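PDB 4EHU: 2-hydroxyisocaproyl-CoA dehydratase activator from Clostridium difficile, which couples ATP hydrolysis to the transfer of one electron onto (R)-2-hydroxyisocaproyl-CoA dehydratase, activating that enzyme for the reductive branch of L-leucine fermentation. Local coordinates for residues Met4-Gly15 / Arg41-Lys49; His190-Val201 / Asn219-Ile230. All coordinates share one frame; numbering follows the deposited sequence.

Interaction 1. Residues Met4-Gly15 / Arg41-Lys49. With ANP (phosphoaminophosphonic acid-adenylate ester), chain D.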
loop_
_atom_site.group_PDB
_atom_site.type_symbol
_atom_site.label_atom_id
_atom_site.label_comp_id
_atom_site.label_asym_id
_atom_site.label_seq_id
_atom_site.Cartn_x
_atom_site.Cartn_y
_atom_site.Cartn_z
ATOM N N MET A 4 2.800 -26.793 -24.376
ATOM C CA MET A 4 3.388 -25.587 -23.800
ATOM C C MET A 4 2.430 -24.919 -22.826
ATOM O O MET A 4 1.231 -24.860 -23.070
ATOM C CB MET A 4 3.732 -24.597 -24.912
ATOM C CG MET A 4 4.426 -23.342 -24.421
ATOM S SD MET A 4 4.961 -22.287 -25.779
ATOM C CE MET A 4 6.523 -23.048 -26.212
ATOM N N GLY A 5 2.987 -24.424 -21.722
ATOM C CA GLY A 5 2.266 -23.613 -20.755
ATOM C C GLY A 5 2.893 -22.228 -20.668
ATOM O O GLY A 5 4.112 -22.102 -20.635
ATOM N N LEU A 6 2.057 -21.196 -20.664
ATOM C CA LEU A 6 2.512 -19.820 -20.496
ATOM C C LEU A 6 1.791 -19.239 -19.296
ATOM O O LEU A 6 0.584 -19.395 -19.175
ATOM C CB LEU A 6 2.193 -18.984 -21.737
ATOM C CG LEU A 6 2.970 -19.318 -23.008
ATOM C CD1 LEU A 6 2.433 -18.495 -24.171
ATOM C CD2 LEU A 6 4.458 -19.075 -22.810
ATOM N N ASP A 7 2.528 -18.580 -18.412
ATOM C CA ASP A 7 1.954 -17.929 -17.238
ATOM C C ASP A 7 2.344 -16.455 -17.309
ATOM O O ASP A 7 3.485 -16.087 -17.079
ATOM C CB ASP A 7 2.473 -18.612 -15.955
ATOM C CG ASP A 7 2.070 -17.880 -14.661
ATOM O OD1 ASP A 7 1.359 -16.851 -14.687
ATOM O OD2 ASP A 7 2.487 -18.354 -13.594
ATOM N N ILE A 8 1.393 -15.615 -17.686
ATOM C CA ILE A 8 1.659 -14.203 -17.874
ATOM C C ILE A 8 1.130 -13.456 -16.666
ATOM O O ILE A 8 -0.057 -13.162 -16.575
ATOM C CB ILE A 8 0.993 -13.688 -19.162
ATOM C CG1 ILE A 8 1.402 -14.577 -20.338
ATOM C CG2 ILE A 8 1.386 -12.243 -19.410
ATOM C CD1 ILE A 8 0.562 -14.355 -21.599
ATOM N N GLY A 9 2.008 -13.187 -15.706
ATOM C CA GLY A 9 1.562 -12.559 -14.480
ATOM C C GLY A 9 1.697 -11.057 -14.547
ATOM O O GLY A 9 1.996 -10.496 -15.601
ATOM N N SER A 10 1.503 -10.415 -13.406
ATOM C CA SER A 10 1.611 -8.966 -13.312
ATOM C C SER A 10 3.023 -8.494 -13.633
ATOM O O SER A 10 3.230 -7.368 -14.077
ATOM C CB SER A 10 1.244 -8.525 -11.900
ATOM O OG SER A 10 2.206 -8.936 -10.939
ATOM N N THR A 11 3.991 -9.375 -13.416
ATOM C CA THR A 11 5.368 -8.950 -13.209
ATOM C C THR A 11 6.345 -9.693 -14.096
ATOM O O THR A 11 7.308 -9.109 -14.591
ATOM C CB THR A 11 5.773 -9.170 -11.744
ATOM O OG1 THR A 11 4.900 -8.413 -10.896
ATOM C CG2 THR A 11 7.229 -8.755 -11.503
ATOM N N ALA A 12 6.100 -10.982 -14.306
ATOM C CA ALA A 12 6.974 -11.769 -15.150
ATOM C C ALA A 12 6.193 -12.740 -16.012
ATOM O O ALA A 12 5.106 -13.176 -15.633
ATOM C CB ALA A 12 7.978 -12.537 -14.303
ATOM N N SER A 13 6.770 -13.070 -17.161
ATOM C CA SER A 13 6.192 -14.062 -18.058
ATOM C C SER A 13 6.983 -15.346 -17.950
ATOM O O SER A 13 8.218 -15.345 -18.030
ATOM C CB SER A 13 6.208 -13.570 -19.506
ATOM O OG SER A 13 5.380 -12.437 -19.642
ATOM N N LYS A 14 6.265 -16.447 -17.776
ATOM C CA LYS A 14 6.899 -17.745 -17.594
ATOM C C LYS A 14 6.385 -18.730 -18.625
ATOM O O LYS A 14 5.196 -18.731 -18.948
ATOM C CB LYS A 14 6.608 -18.291 -16.195
ATOM C CG LYS A 14 7.383 -17.605 -15.068
ATOM C CD LYS A 14 6.811 -16.208 -14.703
ATOM C CE LYS A 14 5.445 -16.312 -14.013
ATOM N NZ LYS A 14 4.965 -15.012 -13.435
ATOM N N GLY A 15 7.280 -19.568 -19.146
ATOM C CA GLY A 15 6.905 -20.572 -20.133
ATOM C C GLY A 15 7.567 -21.913 -19.868
ATOM O O GLY A 15 8.693 -21.973 -19.380
ATOM N N ARG A 41 8.896 -12.673 -25.874
ATOM C CA ARG A 41 10.289 -12.952 -25.562
ATOM C C ARG A 41 10.452 -14.337 -24.938
ATOM O O ARG A 41 11.432 -15.034 -25.198
ATOM C CB ARG A 41 10.834 -11.876 -24.630
ATOM C CG ARG A 41 10.760 -10.474 -25.218
ATOM C CD ARG A 41 11.139 -9.425 -24.193
ATOM N NE ARG A 41 12.444 -9.702 -23.604
ATOM C CZ ARG A 41 12.969 -9.026 -22.588
ATOM N NH1 ARG A 41 14.166 -9.356 -22.120
ATOM N NH2 ARG A 41 12.298 -8.021 -22.038
ATOM N N VAL A 42 9.488 -14.733 -24.114
ATOM C CA VAL A 42 9.495 -16.061 -23.519
ATOM C C VAL A 42 9.451 -17.106 -24.632
ATOM O O VAL A 42 10.225 -18.059 -24.647
ATOM C CB VAL A 42 8.289 -16.243 -22.570
ATOM C CG1 VAL A 42 8.094 -17.695 -22.203
ATOM C CG2 VAL A 42 8.468 -15.397 -21.320
ATOM N N LEU A 43 8.548 -16.902 -25.577
ATOM C CA LEU A 43 8.378 -17.822 -26.690
ATOM C C LEU A 43 9.647 -17.951 -27.519
ATOM O O LEU A 43 10.055 -19.058 -27.865
ATOM C CB LEU A 43 7.233 -17.349 -27.579
ATOM C CG LEU A 43 5.838 -17.547 -26.989
ATOM C CD1 LEU A 43 4.795 -16.855 -27.854
ATOM C CD2 LEU A 43 5.548 -19.031 -26.868
ATOM N N GLU A 44 10.265 -16.821 -27.843
ATOM C CA GLU A 44 11.507 -16.825 -28.606
ATOM C C GLU A 44 12.546 -17.714 -27.940
ATOM O O GLU A 44 13.253 -18.458 -28.610
ATOM C CB GLU A 44 12.072 -15.412 -28.730
ATOM C CG GLU A 44 11.236 -14.481 -29.574
ATOM C CD GLU A 44 11.706 -13.044 -29.476
ATOM O OE1 GLU A 44 12.862 -12.820 -29.058
ATOM O OE2 GLU A 44 10.915 -12.137 -29.808
ATOM N N LYS A 45 12.640 -17.635 -26.618
ATOM C CA LYS A 45 13.673 -18.367 -25.898
ATOM C C LYS A 45 13.367 -19.855 -25.786
ATOM O O LYS A 45 14.268 -20.679 -25.894
ATOM C CB LYS A 45 13.897 -17.760 -24.517
ATOM C CG LYS A 45 14.499 -16.372 -24.579
ATOM C CD LYS A 45 15.425 -16.112 -23.409
ATOM C CE LYS A 45 16.202 -14.823 -23.599
ATOM N NZ LYS A 45 17.003 -14.841 -24.854
ATOM N N LEU A 46 12.104 -20.204 -25.566
ATOM C CA LEU A 46 11.717 -21.608 -25.556
ATOM C C LEU A 46 12.017 -22.259 -26.898
ATOM O O LEU A 46 12.546 -23.366 -26.944
ATOM C CB LEU A 46 10.233 -21.758 -25.235
ATOM C CG LEU A 46 9.888 -21.232 -23.842
ATOM C CD1 LEU A 46 8.383 -21.212 -23.662
ATOM C CD2 LEU A 46 10.559 -22.066 -22.761
ATOM N N TYR A 47 11.670 -21.564 -27.978
ATOM C CA TYR A 47 11.878 -22.065 -29.332
ATOM C C TYR A 47 13.360 -22.142 -29.672
ATOM O O TYR A 47 13.803 -23.083 -30.332
ATOM C CB TYR A 47 11.163 -21.168 -30.344
ATOM C CG TYR A 47 9.653 -21.275 -30.301
ATOM C CD1 TYR A 47 9.027 -22.499 -30.090
ATOM C CD2 TYR A 47 8.856 -20.154 -30.468
ATOM C CE1 TYR A 47 7.645 -22.598 -30.053
ATOM C CE2 TYR A 47 7.476 -20.243 -30.429
ATOM C CZ TYR A 47 6.875 -21.466 -30.220
ATOM O OH TYR A 47 5.498 -21.547 -30.186
ATOM N N GLY A 48 14.121 -21.150 -29.230
ATOM C CA GLY A 48 15.549 -21.123 -29.475
ATOM C C GLY A 48 16.252 -22.275 -28.781
ATOM O O GLY A 48 17.101 -22.946 -29.368
ATOM N N LYS A 49 15.887 -22.508 -27.528
ATOM C CA LYS A 49 16.493 -23.569 -26.734
ATOM C C LYS A 49 16.224 -24.934 -27.342
ATOM O O LYS A 49 17.124 -25.765 -27.453
ATOM C CB LYS A 49 15.935 -23.563 -25.310
ATOM C CG LYS A 49 16.265 -22.338 -24.483
ATOM C CD LYS A 49 15.805 -22.544 -23.051
ATOM C CE LYS A 49 15.785 -21.248 -22.260
ATOM N NZ LYS A 49 15.939 -21.513 -20.806
HETATM P PG ANP D . 1.084 -12.177 -9.881
HETATM O O1G ANP D . 0.133 -11.676 -10.961
HETATM O O2G ANP D . 0.974 -13.675 -9.742
HETATM O O3G ANP D . 0.928 -11.463 -8.596
HETATM P PB ANP D . 3.730 -12.755 -11.239
HETATM O O1B ANP D . 4.286 -12.094 -12.473
HETATM O O2B ANP D . 3.210 -14.183 -11.409
HETATM N N3B ANP D . 2.598 -11.670 -10.509
HETATM P PA ANP D . 6.084 -13.966 -10.040
HETATM O O1A ANP D . 6.685 -14.151 -11.389
HETATM O O2A ANP D . 5.482 -15.128 -9.281
HETATM O O3A ANP D . 4.926 -12.835 -10.135
HETATM O "O5'" ANP D . 7.090 -13.228 -9.028
HETATM C "C5'" ANP D . 7.576 -11.914 -9.323
HETATM C "C4'" ANP D . 8.624 -11.535 -8.282
HETATM O "O4'" ANP D . 9.456 -12.551 -7.741
HETATM C "C3'" ANP D . 9.217 -10.149 -8.106
HETATM O "O3'" ANP D . 8.228 -9.221 -7.638
HETATM C "C2'" ANP D . 10.372 -10.407 -7.132
HETATM O "O2'" ANP D . 10.112 -9.886 -5.817
HETATM C "C1'" ANP D . 10.538 -11.924 -7.045
HETATM N N9 ANP D . 11.764 -12.424 -7.693
HETATM C C8 ANP D . 11.993 -12.536 -9.018
HETATM N N7 ANP D . 13.209 -13.090 -9.249
HETATM C C5 ANP D . 13.756 -13.340 -8.034
HETATM C C6 ANP D . 15.006 -13.924 -7.543
HETATM N N6 ANP D . 15.941 -14.335 -8.434
HETATM N N1 ANP D . 15.180 -14.019 -6.200
HETATM C C2 ANP D . 14.255 -13.615 -5.318
HETATM N N3 ANP D . 13.093 -13.062 -5.697
HETATM C C4 ANP D . 12.798 -12.915 -7.013
#

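Interaction 2. Residues His190-Val201 / Asn219-Ile230. With ANP (phosphoaminophosphonic acid-adenylate ester), chain D; ACT (acetate ion), chain I.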
loop_
_atom_site.group_PDB
_atom_site.type_symbol
_atom_site.label_atom_id
_atom_site.label_comp_id
_atom_site.label_asym_id
_atom_site.label_seq_id
_atom_site.Cartn_x
_atom_site.Cartn_y
_atom_site.Cartn_z
ATOM N N HIS A 190 11.931 -9.008 5.350
ATOM C CA HIS A 190 11.399 -10.334 5.139
ATOM C C HIS A 190 10.341 -10.673 6.162
ATOM O O HIS A 190 9.313 -11.269 5.841
ATOM C CB HIS A 190 12.529 -11.363 5.173
ATOM C CG HIS A 190 13.443 -11.271 4.005
ATOM N ND1 HIS A 190 14.705 -11.829 4.008
ATOM C CD2 HIS A 190 13.264 -10.741 2.776
ATOM C CE1 HIS A 190 15.281 -11.596 2.841
ATOM N NE2 HIS A 190 14.429 -10.937 2.079
ATOM N N THR A 191 10.573 -10.280 7.398
ATOM C CA THR A 191 9.615 -10.569 8.434
ATOM C C THR A 191 8.306 -9.814 8.151
ATOM O O THR A 191 7.244 -10.365 8.336
ATOM C CB THR A 191 10.188 -10.200 9.802
ATOM O OG1 THR A 191 11.206 -11.155 10.111
ATOM C CG2 THR A 191 9.081 -10.230 10.882
ATOM N N SER A 192 8.394 -8.586 7.657
ATOM C CA SER A 192 7.177 -7.854 7.260
ATOM C C SER A 192 6.324 -8.649 6.273
ATOM O O SER A 192 5.117 -8.802 6.460
ATOM C CB SER A 192 7.553 -6.515 6.640
ATOM O OG SER A 192 8.055 -5.647 7.635
ATOM N N VAL A 193 6.952 -9.172 5.226
ATOM C CA VAL A 193 6.204 -9.890 4.195
ATOM C C VAL A 193 5.630 -11.153 4.819
ATOM O O VAL A 193 4.451 -11.469 4.643
ATOM C CB VAL A 193 7.115 -10.246 3.024
ATOM C CG1 VAL A 193 6.425 -11.271 2.072
ATOM C CG2 VAL A 193 7.523 -8.966 2.299
ATOM N N ALA A 194 6.467 -11.855 5.582
ATOM C CA ALA A 194 6.077 -13.139 6.131
ATOM C C ALA A 194 4.935 -13.003 7.120
ATOM O O ALA A 194 4.058 -13.859 7.163
ATOM C CB ALA A 194 7.309 -13.846 6.787
ATOM N N LYS A 195 4.930 -11.938 7.915
ATOM C CA LYS A 195 3.819 -11.720 8.838
ATOM C C LYS A 195 2.520 -11.516 8.087
ATOM O O LYS A 195 1.487 -12.031 8.481
ATOM C CB LYS A 195 4.087 -10.519 9.744
ATOM C CG LYS A 195 5.086 -10.898 10.833
ATOM C CD LYS A 195 5.214 -9.852 11.913
ATOM C CE LYS A 195 6.110 -10.368 13.058
ATOM N NZ LYS A 195 5.622 -11.646 13.676
ATOM N N ARG A 196 2.578 -10.781 6.989
ATOM C CA ARG A 196 1.348 -10.487 6.263
ATOM C C ARG A 196 0.780 -11.709 5.537
ATOM O O ARG A 196 -0.447 -11.901 5.500
ATOM C CB ARG A 196 1.573 -9.343 5.288
ATOM C CG ARG A 196 0.353 -9.006 4.499
ATOM C CD ARG A 196 0.445 -7.625 3.915
ATOM N NE ARG A 196 -0.617 -7.461 2.929
ATOM C CZ ARG A 196 -1.883 -7.229 3.244
ATOM N NH1 ARG A 196 -2.247 -7.120 4.517
ATOM N NH2 ARG A 196 -2.797 -7.116 2.287
ATOM N N VAL A 197 1.651 -12.531 4.960
ATOM C CA VAL A 197 1.189 -13.724 4.246
ATOM C C VAL A 197 0.873 -14.823 5.252
ATOM O O VAL A 197 -0.111 -15.537 5.093
ATOM C CB VAL A 197 2.219 -14.166 3.230
ATOM C CG1 VAL A 197 1.749 -15.434 2.484
ATOM C CG2 VAL A 197 2.445 -13.026 2.225
ATOM N N SER A 198 1.646 -14.916 6.337
ATOM C CA SER A 198 1.351 -15.953 7.332
ATOM C C SER A 198 -0.015 -15.765 7.984
ATOM O O SER A 198 -0.628 -16.741 8.393
ATOM C CB SER A 198 2.438 -16.054 8.415
ATOM O OG SER A 198 2.496 -14.890 9.189
ATOM N N SER A 199 -0.500 -14.527 8.078
ATOM C CA SER A 199 -1.816 -14.287 8.641
ATOM C C SER A 199 -2.876 -14.968 7.760
ATOM O O SER A 199 -3.852 -15.525 8.268
ATOM C CB SER A 199 -2.095 -12.790 8.743
ATOM O OG SER A 199 -3.437 -12.545 9.132
ATOM N N LEU A 200 -2.681 -14.920 6.446
ATOM C CA LEU A 200 -3.621 -15.583 5.532
ATOM C C LEU A 200 -3.561 -17.090 5.730
ATOM O O LEU A 200 -4.592 -17.765 5.812
ATOM C CB LEU A 200 -3.295 -15.298 4.066
ATOM C CG LEU A 200 -3.289 -13.864 3.593
ATOM C CD1 LEU A 200 -3.035 -13.879 2.096
ATOM C CD2 LEU A 200 -4.621 -13.192 3.928
ATOM N N VAL A 201 -2.344 -17.631 5.805
ATOM C CA VAL A 201 -2.189 -19.056 6.007
ATOM C C VAL A 201 -2.857 -19.519 7.293
ATOM O O VAL A 201 -3.531 -20.540 7.321
ATOM C CB VAL A 201 -0.680 -19.431 6.073
ATOM C CG1 VAL A 201 -0.515 -20.896 6.396
ATOM C CG2 VAL A 201 -0.019 -19.089 4.756
ATOM N N ASN A 219 13.382 -16.308 -3.011
ATOM C CA ASN A 219 14.076 -15.603 -1.922
ATOM C C ASN A 219 14.095 -16.495 -0.688
ATOM O O ASN A 219 13.078 -16.667 -0.031
ATOM C CB ASN A 219 13.336 -14.289 -1.629
ATOM C CG ASN A 219 14.007 -13.480 -0.548
ATOM O OD1 ASN A 219 14.654 -14.032 0.339
ATOM N ND2 ASN A 219 13.867 -12.174 -0.620
ATOM N N SER A 220 15.254 -17.093 -0.393
ATOM C CA SER A 220 15.345 -18.058 0.700
ATOM C C SER A 220 15.044 -17.403 2.025
ATOM O O SER A 220 14.604 -18.077 2.939
ATOM C CB SER A 220 16.740 -18.688 0.750
ATOM O OG SER A 220 17.699 -17.695 1.053
ATOM N N GLY A 221 15.260 -16.092 2.118
ATOM C CA GLY A 221 14.947 -15.346 3.330
ATOM C C GLY A 221 13.464 -15.300 3.604
ATOM O O GLY A 221 13.021 -15.363 4.750
ATOM N N ILE A 222 12.671 -15.154 2.542
ATOM C CA ILE A 222 11.218 -15.167 2.693
ATOM C C ILE A 222 10.749 -16.565 3.074
ATOM O O ILE A 222 9.883 -16.713 3.937
ATOM C CB ILE A 222 10.521 -14.719 1.412
ATOM C CG1 ILE A 222 10.785 -13.224 1.167
ATOM C CG2 ILE A 222 9.013 -15.026 1.507
ATOM C CD1 ILE A 222 10.054 -12.263 2.142
ATOM N N VAL A 223 11.311 -17.593 2.454
ATOM C CA VAL A 223 10.940 -18.955 2.803
ATOM C C VAL A 223 11.245 -19.218 4.291
ATOM O O VAL A 223 10.384 -19.720 5.017
ATOM C CB VAL A 223 11.631 -19.977 1.910
ATOM C CG1 VAL A 223 11.275 -21.405 2.362
ATOM C CG2 VAL A 223 11.195 -19.741 0.441
ATOM N N ARG A 224 12.443 -18.856 4.748
ATOM C CA ARG A 224 12.803 -19.095 6.152
ATOM C C ARG A 224 11.884 -18.320 7.104
ATOM O O ARG A 224 11.437 -18.864 8.116
ATOM C CB ARG A 224 14.257 -18.701 6.419
ATOM C CG ARG A 224 15.254 -19.654 5.800
ATOM C CD ARG A 224 16.679 -19.328 6.264
ATOM N NE ARG A 224 17.085 -17.961 5.953
ATOM C CZ ARG A 224 17.626 -17.571 4.798
ATOM N NH1 ARG A 224 17.844 -18.452 3.833
ATOM N NH2 ARG A 224 17.959 -16.293 4.624
ATOM N N ALA A 225 11.603 -17.055 6.790
ATOM C CA ALA A 225 10.741 -16.241 7.646
ATOM C C ALA A 225 9.326 -16.810 7.671
ATOM O O ALA A 225 8.678 -16.831 8.723
ATOM C CB ALA A 225 10.732 -14.807 7.166
ATOM N N MET A 226 8.828 -17.251 6.512
ATOM C CA MET A 226 7.510 -17.871 6.484
ATOM C C MET A 226 7.437 -19.128 7.315
ATOM O O MET A 226 6.482 -19.309 8.060
ATOM C CB MET A 226 7.094 -18.211 5.045
ATOM C CG MET A 226 6.621 -16.985 4.325
ATOM S SD MET A 226 4.981 -16.381 4.886
ATOM C CE MET A 226 3.913 -17.759 4.582
ATOM N N ALA A 227 8.428 -20.008 7.192
ATOM C CA ALA A 227 8.386 -21.266 7.919
ATOM C C ALA A 227 8.395 -20.960 9.415
ATOM O O ALA A 227 7.745 -21.640 10.201
ATOM C CB ALA A 227 9.564 -22.146 7.536
ATOM N N ARG A 228 9.140 -19.921 9.792
ATOM C CA ARG A 228 9.172 -19.482 11.184
ATOM C C ARG A 228 7.781 -18.998 11.626
ATOM O O ARG A 228 7.263 -19.431 12.666
ATOM C CB ARG A 228 10.208 -18.364 11.355
ATOM C CG ARG A 228 10.328 -17.827 12.788
ATOM C CD ARG A 228 11.164 -16.551 12.828
ATOM N NE ARG A 228 10.416 -15.452 12.206
ATOM C CZ ARG A 228 10.910 -14.588 11.321
ATOM N NH1 ARG A 228 12.176 -14.669 10.936
ATOM N NH2 ARG A 228 10.118 -13.641 10.797
ATOM N N GLU A 229 7.176 -18.125 10.820
ATOM C CA GLU A 229 5.933 -17.497 11.221
ATOM C C GLU A 229 4.791 -18.498 11.278
ATOM O O GLU A 229 3.919 -18.376 12.146
ATOM C CB GLU A 229 5.579 -16.329 10.299
ATOM C CG GLU A 229 6.522 -15.151 10.410
ATOM C CD GLU A 229 6.532 -14.508 11.795
ATOM O OE1 GLU A 229 5.463 -14.481 12.466
ATOM O OE2 GLU A 229 7.609 -14.012 12.202
ATOM N N ILE A 230 4.769 -19.474 10.370
ATOM C CA ILE A 230 3.696 -20.471 10.419
ATOM C C ILE A 230 4.066 -21.688 11.229
ATOM O O ILE A 230 3.255 -22.605 11.386
ATOM C CB ILE A 230 3.201 -20.887 9.007
ATOM C CG1 ILE A 230 4.252 -21.745 8.295
ATOM C CG2 ILE A 230 2.834 -19.643 8.215
ATOM C CD1 ILE A 230 3.735 -22.289 6.904
HETATM P PG ANP D . 1.084 -12.177 -9.881
HETATM O O1G ANP D . 0.133 -11.676 -10.961
HETATM O O2G ANP D . 0.974 -13.675 -9.742
HETATM O O3G ANP D . 0.928 -11.463 -8.596
HETATM P PB ANP D . 3.730 -12.755 -11.239
HETATM O O1B ANP D . 4.286 -12.094 -12.473
HETATM O O2B ANP D . 3.210 -14.183 -11.409
HETATM N N3B ANP D . 2.598 -11.670 -10.509
HETATM P PA ANP D . 6.084 -13.966 -10.040
HETATM O O1A ANP D . 6.685 -14.151 -11.389
HETATM O O2A ANP D . 5.482 -15.128 -9.281
HETATM O O3A ANP D . 4.926 -12.835 -10.135
HETATM O "O5'" ANP D . 7.090 -13.228 -9.028
HETATM C "C5'" ANP D . 7.576 -11.914 -9.323
HETATM C "C4'" ANP D . 8.624 -11.535 -8.282
HETATM O "O4'" ANP D . 9.456 -12.551 -7.741
HETATM C "C3'" ANP D . 9.217 -10.149 -8.106
HETATM O "O3'" ANP D . 8.228 -9.221 -7.638
HETATM C "C2'" ANP D . 10.372 -10.407 -7.132
HETATM O "O2'" ANP D . 10.112 -9.886 -5.817
HETATM C "C1'" ANP D . 10.538 -11.924 -7.045
HETATM N N9 ANP D . 11.764 -12.424 -7.693
HETATM C C8 ANP D . 11.993 -12.536 -9.018
HETATM N N7 ANP D . 13.209 -13.090 -9.249
HETATM C C5 ANP D . 13.756 -13.340 -8.034
HETATM C C6 ANP D . 15.006 -13.924 -7.543
HETATM N N6 ANP D . 15.941 -14.335 -8.434
HETATM N N1 ANP D . 15.180 -14.019 -6.200
HETATM C C2 ANP D . 14.255 -13.615 -5.318
HETATM N N3 ANP D . 13.093 -13.062 -5.697
HETATM C C4 ANP D . 12.798 -12.915 -7.013
HETATM C C ACT I . 17.219 -15.080 8.090
HETATM O O ACT I . 16.885 -14.865 6.901
HETATM O OXT ACT I . 17.739 -16.198 8.356
HETATM C CH3 ACT I . 17.032 -14.032 9.150
HETATM O O HOH W 1 14.583 -13.586 6.534
HETATM O O HOH W 2 13.403 -12.747 8.945
HETATM O O HOH W 3 2.895 -14.817 11.876
#

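Interaction 1. Residues Met4-Gly15 / Arg41-Lys49
Met4 reaches from its strand to three residues of helix 41-49: SD lies 3.5 Å from Leu43 CD2, while CE meets Leu46 CD1 and approaches the Tyr47 ring at CE1. An extended start with CG anti to the backbone N (chi1 -177°) and a bend at chi3 (-83°) carry the methyl group between Leu46 and Tyr47. Leu6 follows on the same strand face, its CD2 3.9 Å from Val42 CG1, the two side chains running past each other in opposite directions. The chain then turns through the phosphate-binding hairpin, where O1B of the ATP analogue accepts from Thr11 N and also from Ala12 N. Ser10 OG accepts from the bridging N3B of the analogue at 2.8 Å. On the return strand, Val42 CG2 presses on Ser13 CB at 3.4 Å, tighter than usual for two carbons; Ser13 OG itself bonds to Ser32 O. Lys14 points to the other sheet face, and its doubly bent chain brings NZ within 2.8 Å of both O2B and O1A of the nucleotide, with Ala12 O as a third partner. At Gly15 the helix comes close, Val42 CG1 lying 3.7 Å from Gly15 CA. No hydrogen bond joins helix to strands, so van der Waals contact alone links these segments, whereas polar groups of the hairpin grip the phosphates, as in the first phosphate loop of actin-fold ATPases.

Interaction 2. Residues His190-Val201 / Asn219-Ile230
Apolar contacts form the middle of this helix pair, where Ala194 CB and Ala225 CB meet at 3.6 Å and the segment axes approach to 8.6 Å, crossing at -49°. Met226 is a knob among Ala194, Val197, Ser198 and Val201; bends at chi2 (-72°) and chi3 bring its CE 3.8 Å from Val197 CG1. Ile230 CG2 rests on Ser198 CB, and Ile222 CD1 fills the angle between Val193 and the His190 ring. That ring has Ile222 N over one face, and its plane stands 81° from the Asn219 amide. On the outer, charged side Glu229, also a knob, receives Lys195 NZ at OE1 (3.1 Å) from above the carboxylate plane. Arg228 grips OE2 side-on, OE2 lying in the guanidinium plane; NH2 meets its anti lone pair, while NE comes from above the carboxylate plane. Arg228 NH2 also donates to Thr191 OG1 at 2.8 Å, the hydroxyl tilted out of the guanidinium plane, tying the network to helix 190-201. One water donates to Ser198 OG and Glu229 OE1; another joins His190 ND1 to Gly221 O. Asn219 caps helix 220-230, its OD1 accepting from Ile222 N at 3.2 Å, and its backbone N lies 3.7 Å from adenine C2. Knobs from helix 220-230 set into holes of helix 190-201 thus pair two helices of the second actin-like domain against strand 96-100, the N-cap at the adenine end of the pocket.

Overall arrangement
Interactions 1 and 2, both largely buried, lie on opposite sides of the chain's centre about 28 Å apart between centres, and share no secondary-structure element. Each lies at a different mixed five-stranded sheet of strand order 3-2-1-4-5, the duplicated plan of the actin fold: interaction 1 includes two strands of its sheet, interaction 2 packs against the other. Interaction 1 lays a helix on its sheet, apolar helix side chains meeting strand side chains and backbone, and buries 352 Å². Interaction 2 pairs two helices, buries 666 Å², and adds a salt-bridge network at its more exposed rim and bridging waters. Both reach one nucleotide: 4-15 holds its phosphates by hydrogen bonds, whereas 219-230 touches its adenine.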